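Local coordinates for protein twin-arginine translocation pathway signal (Rhodoferax ferrireducens, PDB 5IM2) that probably serves as the solute-binding component of a TRAP transporter and binds benzoate, at residues 116-129 and 145-159. Residues are numbered along the deposited sequence; the frame is centred on the assembly and turned at random.
Sequences PGYTAGRFPRIEVF and CWEYMQTMALDEFKD. With BEZ (benzoic acid), chain B.
With its CG opposite the backbone N (chi1 176°) and a bend at the next bond, Glu156 brings its carboxylate against the backbone of Phe123 to Ile126, while Arg125, folded back at chi3 (-78°), runs alongside it, pointing the other way. Glutamate suits this place because two oxygens can serve two successive amides: OE2 takes Arg125 N at 2.9 Å and OE1 takes Ile126 N at 2.8 Å, each on its syn lone pair. OE2 also accepts Arg125 NE from above the carboxylate plane, 3.1 Å away, and a water shared with Arg125 NH2, which probably offsets the charge of this buried carboxylate. Beyond it, the guanidinium grips Asp155 end-on, NH2 meeting OD2 at 2.6 Å almost in its own plane and NH1 meeting OD1, while small Ala153, just past the helix end, lays its CB over one face. Were Arg125 an alanine, the carboxylates of Asp155 and Glu156 would probably lose their cationic mate and a gap would open beside Ala153.

Tyr148 OH donates to Arg125 O, 2.8 Å away and above the carbonyl plane. Its ring receives the edge of Phe129 on one face (planes at 85°) and Val128 CG1 in a CH-pi contact, and Trp339 and Leu353 add cover from the C-terminal helices. Cys145 is slim enough to set CB over the Phe129 ring while SG touches Ile126 CD1. At the other end, Phe123 and Phe157 form an offset stack, centroids 4.7 Å apart.

Tyr118, near the start of 116-129, hydrogen-bonds benzoate O2 through OH at 2.7 Å. The salt-bridge network of Arg125, Asp155 and Glu156 thus ties the residues following helix 138-152 to the loop after strand 111-114, which carries this pocket tyrosine of the two-domain DctP-type solute-binding fold.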
ATOM      1  N   PRO A 116      -4.258  -4.875   3.080  1.00 18.56           N
ATOM      2  CA  PRO A 116      -5.562  -5.546   3.225  1.00 18.83           C
ATOM      3  C   PRO A 116      -5.994  -6.324   1.988  1.00 17.77           C
ATOM      4  O   PRO A 116      -6.453  -7.455   2.140  1.00 19.74           O
ATOM      5  CB  PRO A 116      -6.513  -4.383   3.550  1.00 18.58           C
ATOM      6  CG  PRO A 116      -5.599  -3.367   4.237  1.00 19.16           C
ATOM      7  CD  PRO A 116      -4.319  -3.457   3.478  1.00 15.14           C
ATOM      8  N   GLY A 117      -5.811  -5.764   0.783  1.00 15.66           N
ATOM      9  CA  GLY A 117      -6.252  -6.389  -0.460  1.00 15.70           C
ATOM     10  C   GLY A 117      -5.453  -7.611  -0.867  1.00 15.02           C
ATOM     11  O   GLY A 117      -5.810  -8.264  -1.844  1.00 17.45           O
ATOM     12  N   TYR A 118      -4.371  -7.940  -0.155  1.00 12.07           N
ATOM     13  CA  TYR A 118      -3.783  -9.268  -0.338  1.00 12.84           C
ATOM     14  C   TYR A 118      -4.764 -10.390   0.013  1.00 18.96           C
ATOM     15  O   TYR A 118      -4.558 -11.528  -0.414  1.00 21.15           O
ATOM     16  CB  TYR A 118      -2.535  -9.423   0.536  1.00 18.96           C
ATOM     17  CG  TYR A 118      -1.248  -8.776   0.038  1.00 13.05           C
ATOM     18  CD1 TYR A 118      -1.170  -8.090  -1.179  1.00 13.06           C
ATOM     19  CD2 TYR A 118      -0.092  -8.820   0.832  1.00 16.06           C
ATOM     20  CE1 TYR A 118       0.038  -7.508  -1.611  1.00 15.25           C
ATOM     21  CE2 TYR A 118       1.089  -8.273   0.416  1.00 17.80           C
ATOM     22  CZ  TYR A 118       1.176  -7.619  -0.809  1.00 13.59           C
ATOM     23  OH  TYR A 118       2.403  -7.095  -1.177  1.00 19.04           O
ATOM     24  N   THR A 119      -5.820 -10.095   0.768  1.00 19.66           N
ATOM     25  CA  THR A 119      -6.879 -11.049   1.108  1.00 29.22           C
ATOM     26  C   THR A 119      -8.145 -10.602   0.373  1.00 28.32           C
ATOM     27  O   THR A 119      -8.843  -9.698   0.831  1.00 26.00           O
ATOM     28  CB  THR A 119      -7.093 -11.097   2.618  1.00 41.60           C
ATOM     29  OG1 THR A 119      -5.833 -10.998   3.290  1.00 50.13           O
ATOM     30  CG2 THR A 119      -7.766 -12.383   3.024  1.00 58.77           C
ATOM     31  N   ALA A 120      -8.433 -11.247  -0.756  1.00 35.20           N
ATOM     32  CA  ALA A 120      -9.501 -10.901  -1.696  1.00 44.45           C
ATOM     33  C   ALA A 120     -10.847 -10.590  -1.036  1.00 34.77           C
ATOM     34  O   ALA A 120     -11.389 -11.402  -0.287  1.00 35.49           O
ATOM     35  CB  ALA A 120      -9.669 -12.071  -2.669  1.00 64.65           C
ATOM     36  N   GLY A 121     -11.397  -9.411  -1.338  1.00 39.81           N
ATOM     37  CA  GLY A 121     -12.726  -9.021  -0.886  1.00 32.76           C
ATOM     38  C   GLY A 121     -13.013  -9.072   0.611  1.00 33.66           C
ATOM     39  O   GLY A 121     -14.170  -8.955   1.017  1.00 29.78           O
ATOM     40  N   ARG A 122     -11.982  -9.212   1.449  1.00 25.22           N
ATOM     41  CA  ARG A 122     -12.163  -9.187   2.901  1.00 21.12           C
ATOM     42  C   ARG A 122     -12.390  -7.769   3.431  1.00 15.28           C
ATOM     43  O   ARG A 122     -13.137  -7.577   4.397  1.00 24.02           O
ATOM     44  CB  ARG A 122     -10.938  -9.781   3.588  1.00 19.31           C
ATOM     45  CG  ARG A 122     -10.886  -9.682   5.092  1.00 31.06           C
ATOM     46  CD  ARG A 122     -11.515 -10.871   5.788  1.00 45.88           C
ATOM     47  NE  ARG A 122     -11.074 -10.931   7.183  1.00 56.47           N
ATOM     48  CZ  ARG A 122     -10.000 -11.593   7.626  1.00 49.05           C
ATOM     49  NH1 ARG A 122      -9.221 -12.298   6.801  1.00 37.86           N
ATOM     50  NH2 ARG A 122      -9.707 -11.565   8.921  1.00 38.96           N
ATOM     51  N   PHE A 123     -11.744  -6.771   2.833  1.00 20.23           N
ATOM     52  CA  PHE A 123     -11.782  -5.390   3.322  1.00 17.36           C
ATOM     53  C   PHE A 123     -12.261  -4.481   2.192  1.00 17.29           C
ATOM     54  O   PHE A 123     -11.497  -3.704   1.621  1.00 16.47           O
ATOM     55  CB  PHE A 123     -10.422  -4.951   3.860  1.00 19.99           C
ATOM     56  CG  PHE A 123      -9.856  -5.865   4.871  1.00 15.35           C
ATOM     57  CD1 PHE A 123     -10.383  -5.909   6.166  1.00 21.76           C
ATOM     58  CD2 PHE A 123      -8.813  -6.733   4.548  1.00 19.25           C
ATOM     59  CE1 PHE A 123      -9.869  -6.776   7.126  1.00 23.92           C
ATOM     60  CE2 PHE A 123      -8.295  -7.587   5.499  1.00 23.11           C
ATOM     61  CZ  PHE A 123      -8.816  -7.605   6.803  1.00 26.34           C
ATOM     62  N   PRO A 124     -13.549  -4.565   1.838  1.00 19.21           N
ATOM     63  CA  PRO A 124     -14.012  -3.868   0.637  1.00 18.17           C
ATOM     64  C   PRO A 124     -14.020  -2.361   0.754  1.00 16.87           C
ATOM     65  O   PRO A 124     -13.783  -1.687  -0.252  1.00 16.29           O
ATOM     66  CB  PRO A 124     -15.426  -4.417   0.443  1.00 17.23           C
ATOM     67  CG  PRO A 124     -15.862  -4.869   1.790  1.00 22.32           C
ATOM     68  CD  PRO A 124     -14.606  -5.388   2.444  1.00 21.36           C
ATOM     69  N   ARG A 125     -14.301  -1.786   1.923  1.00 16.33           N
ATOM     70  CA  ARG A 125     -14.506  -0.335   1.934  1.00 16.40           C
ATOM     71  C   ARG A 125     -13.201   0.468   1.865  1.00 17.46           C
ATOM     72  O   ARG A 125     -13.189   1.585   1.323  1.00 14.56           O
ATOM     73  CB  ARG A 125     -15.303   0.058   3.173  1.00 15.65           C
ATOM     74  CG  ARG A 125     -16.740  -0.342   3.112  1.00 16.07           C
ATOM     75  CD  ARG A 125     -17.408  -0.231   4.448  1.00 26.72           C
ATOM     76  NE  ARG A 125     -17.066  -1.361   5.282  1.00 20.97           N
ATOM     77  CZ  ARG A 125     -17.642  -1.636   6.449  1.00 28.78           C
ATOM     78  NH1 ARG A 125     -18.577  -0.837   6.953  1.00 31.69           N
ATOM     79  NH2 ARG A 125     -17.265  -2.709   7.122  1.00 30.19           N
ATOM     80  N   ILE A 126     -12.091  -0.063   2.393  1.00 16.41           N
ATOM     81  CA  ILE A 126     -10.844   0.686   2.341  1.00 16.89           C
ATOM     82  C   ILE A 126     -10.322   0.794   0.912  1.00 15.17           C
ATOM     83  O   ILE A 126      -9.470   1.645   0.606  1.00 14.14           O
ATOM     84  CB  ILE A 126      -9.795   0.049   3.271  1.00 16.01           C
ATOM     85  CG1 ILE A 126      -8.641   1.020   3.458  1.00 17.33           C
ATOM     86  CG2 ILE A 126      -9.299  -1.274   2.746  1.00 16.97           C
ATOM     87  CD1 ILE A 126      -7.507   0.468   4.343  1.00 27.47           C
ATOM     88  N   GLU A 127     -10.839  -0.054   0.016  1.00 19.88           N
ATOM     89  CA  GLU A 127     -10.405  -0.093  -1.375  1.00 14.06           C
ATOM     90  C   GLU A 127     -10.690   1.189  -2.149  1.00 14.17           C
ATOM     91  O   GLU A 127     -10.176   1.341  -3.257  1.00 14.19           O
ATOM     92  CB  GLU A 127     -11.104  -1.224  -2.137  1.00 24.01           C
ATOM     93  CG  GLU A 127     -10.798  -2.635  -1.772  1.00 34.51           C
ATOM     94  CD  GLU A 127     -11.657  -3.613  -2.607  1.00 34.76           C
ATOM     95  OE1 GLU A 127     -12.771  -3.232  -3.097  1.00 27.15           O
ATOM     96  OE2 GLU A 127     -11.228  -4.765  -2.773  1.00 41.67           O
ATOM     97  N   VAL A 128     -11.499   2.103  -1.609  1.00 18.91           N
ATOM     98  CA  VAL A 128     -11.798   3.349  -2.296  1.00 16.71           C
ATOM     99  C   VAL A 128     -10.498   4.090  -2.626  1.00 11.88           C
ATOM    100  O   VAL A 128     -10.412   4.822  -3.623  1.00 17.11           O
ATOM    101  CB  VAL A 128     -12.765   4.186  -1.430  1.00 15.21           C
ATOM    102  CG1 VAL A 128     -12.089   4.701  -0.166  1.00 14.27           C
ATOM    103  CG2 VAL A 128     -13.386   5.301  -2.255  1.00 13.34           C
ATOM    104  N   PHE A 129      -9.474   3.921  -1.799  1.00 13.94           N
ATOM    105  CA  PHE A 129      -8.219   4.658  -1.985  1.00 13.82           C
ATOM    106  C   PHE A 129      -7.335   4.071  -3.063  1.00 11.26           C
ATOM    107  O   PHE A 129      -6.362   4.727  -3.482  1.00 16.38           O
ATOM    108  CB  PHE A 129      -7.467   4.725  -0.654  1.00 15.42           C
ATOM    109  CG  PHE A 129      -8.145   5.619   0.321  1.00 12.56           C
ATOM    110  CD1 PHE A 129      -8.043   6.996   0.203  1.00 15.71           C
ATOM    111  CD2 PHE A 129      -9.003   5.101   1.290  1.00 12.71           C
ATOM    112  CE1 PHE A 129      -8.733   7.818   1.045  1.00 17.74           C
ATOM    113  CE2 PHE A 129      -9.696   5.926   2.144  1.00 15.46           C
ATOM    114  CZ  PHE A 129      -9.579   7.279   2.019  1.00 15.90           C
ATOM    115  N   CYS A 145      -7.146   8.279   4.750  1.00 13.04           N
ATOM    116  CA  CYS A 145      -7.496   6.879   4.971  1.00 15.47           C
ATOM    117  C   CYS A 145      -7.801   6.619   6.438  1.00 17.11           C
ATOM    118  O   CYS A 145      -8.799   5.965   6.772  1.00 15.72           O
ATOM    119  CB  CYS A 145      -6.354   5.982   4.482  1.00 19.83           C
ATOM    120  SG  CYS A 145      -6.764   4.229   4.406  1.00 20.63           S
ATOM    121  N   TRP A 146      -6.956   7.130   7.336  1.00 16.21           N
ATOM    122  CA  TRP A 146      -7.211   6.960   8.766  1.00 15.15           C
ATOM    123  C   TRP A 146      -8.598   7.486   9.148  1.00 17.23           C
ATOM    124  O   TRP A 146      -9.417   6.766   9.754  1.00 17.33           O
ATOM    125  CB  TRP A 146      -6.137   7.659   9.610  1.00 18.63           C
ATOM    126  CG  TRP A 146      -6.529   7.570  11.054  1.00 17.83           C
ATOM    127  CD1 TRP A 146      -7.221   8.508  11.798  1.00 17.11           C
ATOM    128  CD2 TRP A 146      -6.317   6.458  11.927  1.00 17.11           C
ATOM    129  NE1 TRP A 146      -7.423   8.047  13.074  1.00 19.45           N
ATOM    130  CE2 TRP A 146      -6.891   6.787  13.179  1.00 18.56           C
ATOM    131  CE3 TRP A 146      -5.676   5.226  11.788  1.00 19.51           C
ATOM    132  CZ2 TRP A 146      -6.861   5.924  14.249  1.00 22.99           C
ATOM    133  CZ3 TRP A 146      -5.646   4.370  12.870  1.00 18.25           C
ATOM    134  CH2 TRP A 146      -6.220   4.725  14.081  1.00 19.98           C
ATOM    135  N   GLU A 147      -8.876   8.739   8.784  1.00 15.55           N
ATOM    136  CA  GLU A 147     -10.132   9.376   9.167  1.00 14.88           C
ATOM    137  C   GLU A 147     -11.331   8.688   8.528  1.00 17.63           C
ATOM    138  O   GLU A 147     -12.356   8.473   9.187  1.00 20.91           O
ATOM    139  CB  GLU A 147     -10.112  10.860   8.806  1.00 14.56           C
ATOM    140  CG  GLU A 147     -11.396  11.553   9.225  1.00 23.59           C
ATOM    141  CD  GLU A 147     -11.372  13.080   9.120  1.00 34.18           C
ATOM    142  OE1 GLU A 147     -10.318  13.684   8.845  1.00 27.86           O
ATOM    143  OE2 GLU A 147     -12.443  13.676   9.325  1.00 27.67           O
ATOM    144  N   TYR A 148     -11.203   8.292   7.266  1.00 13.33           N
ATOM    145  CA  TYR A 148     -12.256   7.525   6.592  1.00 14.45           C
ATOM    146  C   TYR A 148     -12.613   6.245   7.352  1.00 19.81           C
ATOM    147  O   TYR A 148     -13.790   5.945   7.588  1.00 17.69           O
ATOM    148  CB  TYR A 148     -11.790   7.201   5.171  1.00 15.31           C
ATOM    149  CG  TYR A 148     -12.679   6.320   4.310  1.00 15.12           C
ATOM    150  CD1 TYR A 148     -12.530   4.944   4.348  1.00 18.42           C
ATOM    151  CD2 TYR A 148     -13.590   6.854   3.429  1.00 18.40           C
ATOM    152  CE1 TYR A 148     -13.301   4.092   3.543  1.00 15.72           C
ATOM    153  CE2 TYR A 148     -14.371   6.015   2.601  1.00 15.25           C
ATOM    154  CZ  TYR A 148     -14.190   4.630   2.662  1.00 17.13           C
ATOM    155  OH  TYR A 148     -14.899   3.758   1.861  1.00 17.28           O
ATOM    156  N   MET A 149     -11.621   5.437   7.704  1.00 16.76           N
ATOM    157  CA  MET A 149     -11.969   4.171   8.336  1.00 18.88           C
ATOM    158  C   MET A 149     -12.559   4.411   9.718  1.00 19.38           C
ATOM    159  O   MET A 149     -13.507   3.731  10.129  1.00 21.77           O
ATOM    160  CB  MET A 149     -10.750   3.253   8.404  1.00 21.64           C
ATOM    161  CG  MET A 149     -10.252   2.845   7.029  1.00 23.54           C
ATOM    162  SD  MET A 149     -11.490   2.043   5.931  1.00 25.49           S
ATOM    163  CE  MET A 149     -11.878   0.542   6.821  1.00 29.65           C
ATOM    164  N   GLN A 150     -12.034   5.411  10.426  1.00 19.98           N
ATOM    165  CA  GLN A 150     -12.468   5.677  11.788  1.00 25.62           C
ATOM    166  C   GLN A 150     -13.907   6.142  11.825  1.00 27.68           C
ATOM    167  O   GLN A 150     -14.642   5.818  12.760  1.00 23.32           O
ATOM    168  CB  GLN A 150     -11.573   6.742  12.417  1.00 33.70           C
ATOM    169  CG  GLN A 150     -10.334   6.198  13.040  1.00 62.45           C
ATOM    170  CD  GLN A 150     -10.617   5.482  14.336  1.00 86.07           C
ATOM    171  OE1 GLN A 150     -10.690   4.252  14.378  1.00101.55           O
ATOM    172  NE2 GLN A 150     -10.777   6.251  15.408  1.00 87.95           N
ATOM    173  N   THR A 151     -14.318   6.932  10.841  1.00 19.26           N
ATOM    174  CA  THR A 151     -15.620   7.584  10.899  1.00 23.73           C
ATOM    175  C   THR A 151     -16.666   6.859  10.073  1.00 23.28           C
ATOM    176  O   THR A 151     -17.833   6.829  10.462  1.00 26.79           O
ATOM    177  CB  THR A 151     -15.516   9.044  10.441  1.00 24.81           C
ATOM    178  OG1 THR A 151     -15.079   9.107   9.079  1.00 32.49           O
ATOM    179  CG2 THR A 151     -14.525   9.790  11.303  1.00 24.25           C
ATOM    180  N   MET A 152     -16.252   6.209   8.988  1.00 24.23           N
ATOM    181  CA  MET A 152     -17.161   5.629   8.010  1.00 21.51           C
ATOM    182  C   MET A 152     -17.260   4.114   8.053  1.00 27.32           C
ATOM    183  O   MET A 152     -18.272   3.566   7.624  1.00 28.23           O
ATOM    184  CB  MET A 152     -16.710   5.987   6.586  1.00 20.26           C
ATOM    185  CG  MET A 152     -16.464   7.491   6.309  1.00 20.43           C
ATOM    186  SD  MET A 152     -17.939   8.471   6.689  1.00 25.90           S
ATOM    187  CE  MET A 152     -18.965   7.966   5.305  1.00 20.85           C
ATOM    188  N   ALA A 153     -16.221   3.427   8.508  1.00 22.21           N
ATOM    189  CA  ALA A 153     -16.093   1.989   8.316  1.00 26.16           C
ATOM    190  C   ALA A 153     -15.334   1.394   9.498  1.00 21.13           C
ATOM    191  O   ALA A 153     -14.413   0.588   9.337  1.00 21.48           O
ATOM    192  CB  ALA A 153     -15.392   1.667   6.997  1.00 27.85           C
ATOM    193  N   LEU A 154     -15.759   1.754  10.713  1.00 26.45           N
ATOM    194  CA  LEU A 154     -15.060   1.297  11.904  1.00 25.98           C
ATOM    195  C   LEU A 154     -15.190  -0.207  12.090  1.00 28.94           C
ATOM    196  O   LEU A 154     -14.306  -0.830  12.685  1.00 35.26           O
ATOM    197  CB  LEU A 154     -15.583   2.056  13.118  1.00 33.91           C
ATOM    198  CG  LEU A 154     -14.877   1.823  14.450  1.00 31.23           C
ATOM    199  CD1 LEU A 154     -13.416   2.278  14.419  1.00 35.88           C
ATOM    200  CD2 LEU A 154     -15.664   2.541  15.523  1.00 38.23           C
ATOM    201  N   ASP A 155     -16.252  -0.817  11.565  1.00 23.94           N
ATOM    202  CA  ASP A 155     -16.431  -2.252  11.763  1.00 25.00           C
ATOM    203  C   ASP A 155     -15.583  -3.098  10.820  1.00 25.54           C
ATOM    204  O   ASP A 155     -15.489  -4.307  11.030  1.00 26.94           O
ATOM    205  CB  ASP A 155     -17.889  -2.629  11.574  1.00 34.41           C
ATOM    206  CG  ASP A 155     -18.388  -2.254  10.214  1.00 43.28           C
ATOM    207  OD1 ASP A 155     -18.659  -1.049  10.001  1.00 53.86           O
ATOM    208  OD2 ASP A 155     -18.479  -3.151   9.354  1.00 47.47           O
ATOM    209  N   GLU A 156     -14.958  -2.505   9.796  1.00 19.96           N
ATOM    210  CA  GLU A 156     -14.229  -3.297   8.804  1.00 15.76           C
ATOM    211  C   GLU A 156     -13.012  -3.982   9.401  1.00 16.46           C
ATOM    212  O   GLU A 156     -12.642  -5.081   8.955  1.00 21.93           O
ATOM    213  CB  GLU A 156     -13.802  -2.416   7.613  1.00 18.29           C
ATOM    214  CG  GLU A 156     -12.939  -3.099   6.542  1.00 20.35           C
ATOM    215  CD  GLU A 156     -13.256  -2.608   5.128  1.00 17.68           C
ATOM    216  OE1 GLU A 156     -12.371  -1.968   4.479  1.00 19.87           O
ATOM    217  OE2 GLU A 156     -14.400  -2.844   4.673  1.00 23.81           O
ATOM    218  N   PHE A 157     -12.377  -3.354  10.387  1.00 20.74           N
ATOM    219  CA  PHE A 157     -11.206  -3.913  11.041  1.00 17.76           C
ATOM    220  C   PHE A 157     -11.460  -4.160  12.525  1.00 23.79           C
ATOM    221  O   PHE A 157     -10.520  -4.138  13.323  1.00 25.23           O
ATOM    222  CB  PHE A 157     -10.004  -2.987  10.894  1.00 17.73           C
ATOM    223  CG  PHE A 157      -9.452  -2.863   9.476  1.00 26.57           C
ATOM    224  CD1 PHE A 157      -8.749  -3.909   8.881  1.00 25.27           C
ATOM    225  CD2 PHE A 157      -9.588  -1.677   8.769  1.00 31.29           C
ATOM    226  CE1 PHE A 157      -8.222  -3.776   7.614  1.00 23.21           C
ATOM    227  CE2 PHE A 157      -9.061  -1.553   7.477  1.00 32.48           C
ATOM    228  CZ  PHE A 157      -8.376  -2.598   6.914  1.00 24.96           C
ATOM    229  N   LYS A 158     -12.713  -4.372  12.913  1.00 24.85           N
ATOM    230  CA  LYS A 158     -13.052  -4.382  14.336  1.00 27.44           C
ATOM    231  C   LYS A 158     -12.492  -5.591  15.065  1.00 22.37           C
ATOM    232  O   LYS A 158     -12.531  -5.617  16.306  1.00 26.06           O
ATOM    233  CB  LYS A 158     -14.567  -4.328  14.530  1.00 30.73           C
ATOM    234  CG  LYS A 158     -15.316  -5.535  13.986  1.00 34.49           C
ATOM    235  CD  LYS A 158     -16.807  -5.424  14.284  1.00 44.45           C
ATOM    236  CE  LYS A 158     -17.526  -6.727  14.002  1.00 57.83           C
ATOM    237  NZ  LYS A 158     -18.534  -6.587  12.916  1.00 76.75           N
ATOM    238  N   ASP A 159     -11.936  -6.562  14.337  1.00 20.40           N
ATOM    239  CA  ASP A 159     -11.378  -7.740  14.972  1.00 19.55           C
ATOM    240  C   ASP A 159      -9.908  -7.558  15.337  1.00 19.90           C
ATOM    241  O   ASP A 159      -9.316  -8.472  15.927  1.00 20.64           O
ATOM    242  CB  ASP A 159     -11.592  -8.990  14.097  1.00 27.02           C
ATOM    243  CG  ASP A 159     -11.207  -8.793  12.642  1.00 33.20           C
ATOM    244  OD1 ASP A 159     -10.918  -7.653  12.238  1.00 25.95           O
ATOM    245  OD2 ASP A 159     -11.223  -9.802  11.892  1.00 34.11           O
TER
HETATM  246  C   BEZ B 401       3.022  -4.073  -3.403  1.00 12.40           C
HETATM  247  O1  BEZ B 401       2.728  -3.562  -4.522  1.00 13.97           O
HETATM  248  O2  BEZ B 401       2.627  -5.232  -3.134  1.00 17.04           O
HETATM  249  C1  BEZ B 401       3.864  -3.308  -2.427  1.00 13.02           C
HETATM  250  C2  BEZ B 401       4.170  -3.869  -1.190  1.00 15.01           C
HETATM  251  C3  BEZ B 401       4.982  -3.151  -0.310  1.00 15.09           C
HETATM  252  C4  BEZ B 401       5.445  -1.896  -0.665  1.00 11.97           C
HETATM  253  C5  BEZ B 401       5.117  -1.333  -1.884  1.00 16.58           C
HETATM  254  C6  BEZ B 401       4.314  -2.051  -2.777  1.00 16.22           C
HETATM  255  O   HOH W   1     -19.515   1.688   6.255  1.00 25.83           O
HETATM  256  O   HOH W   2     -15.935  -4.852   5.730  1.00 26.56           O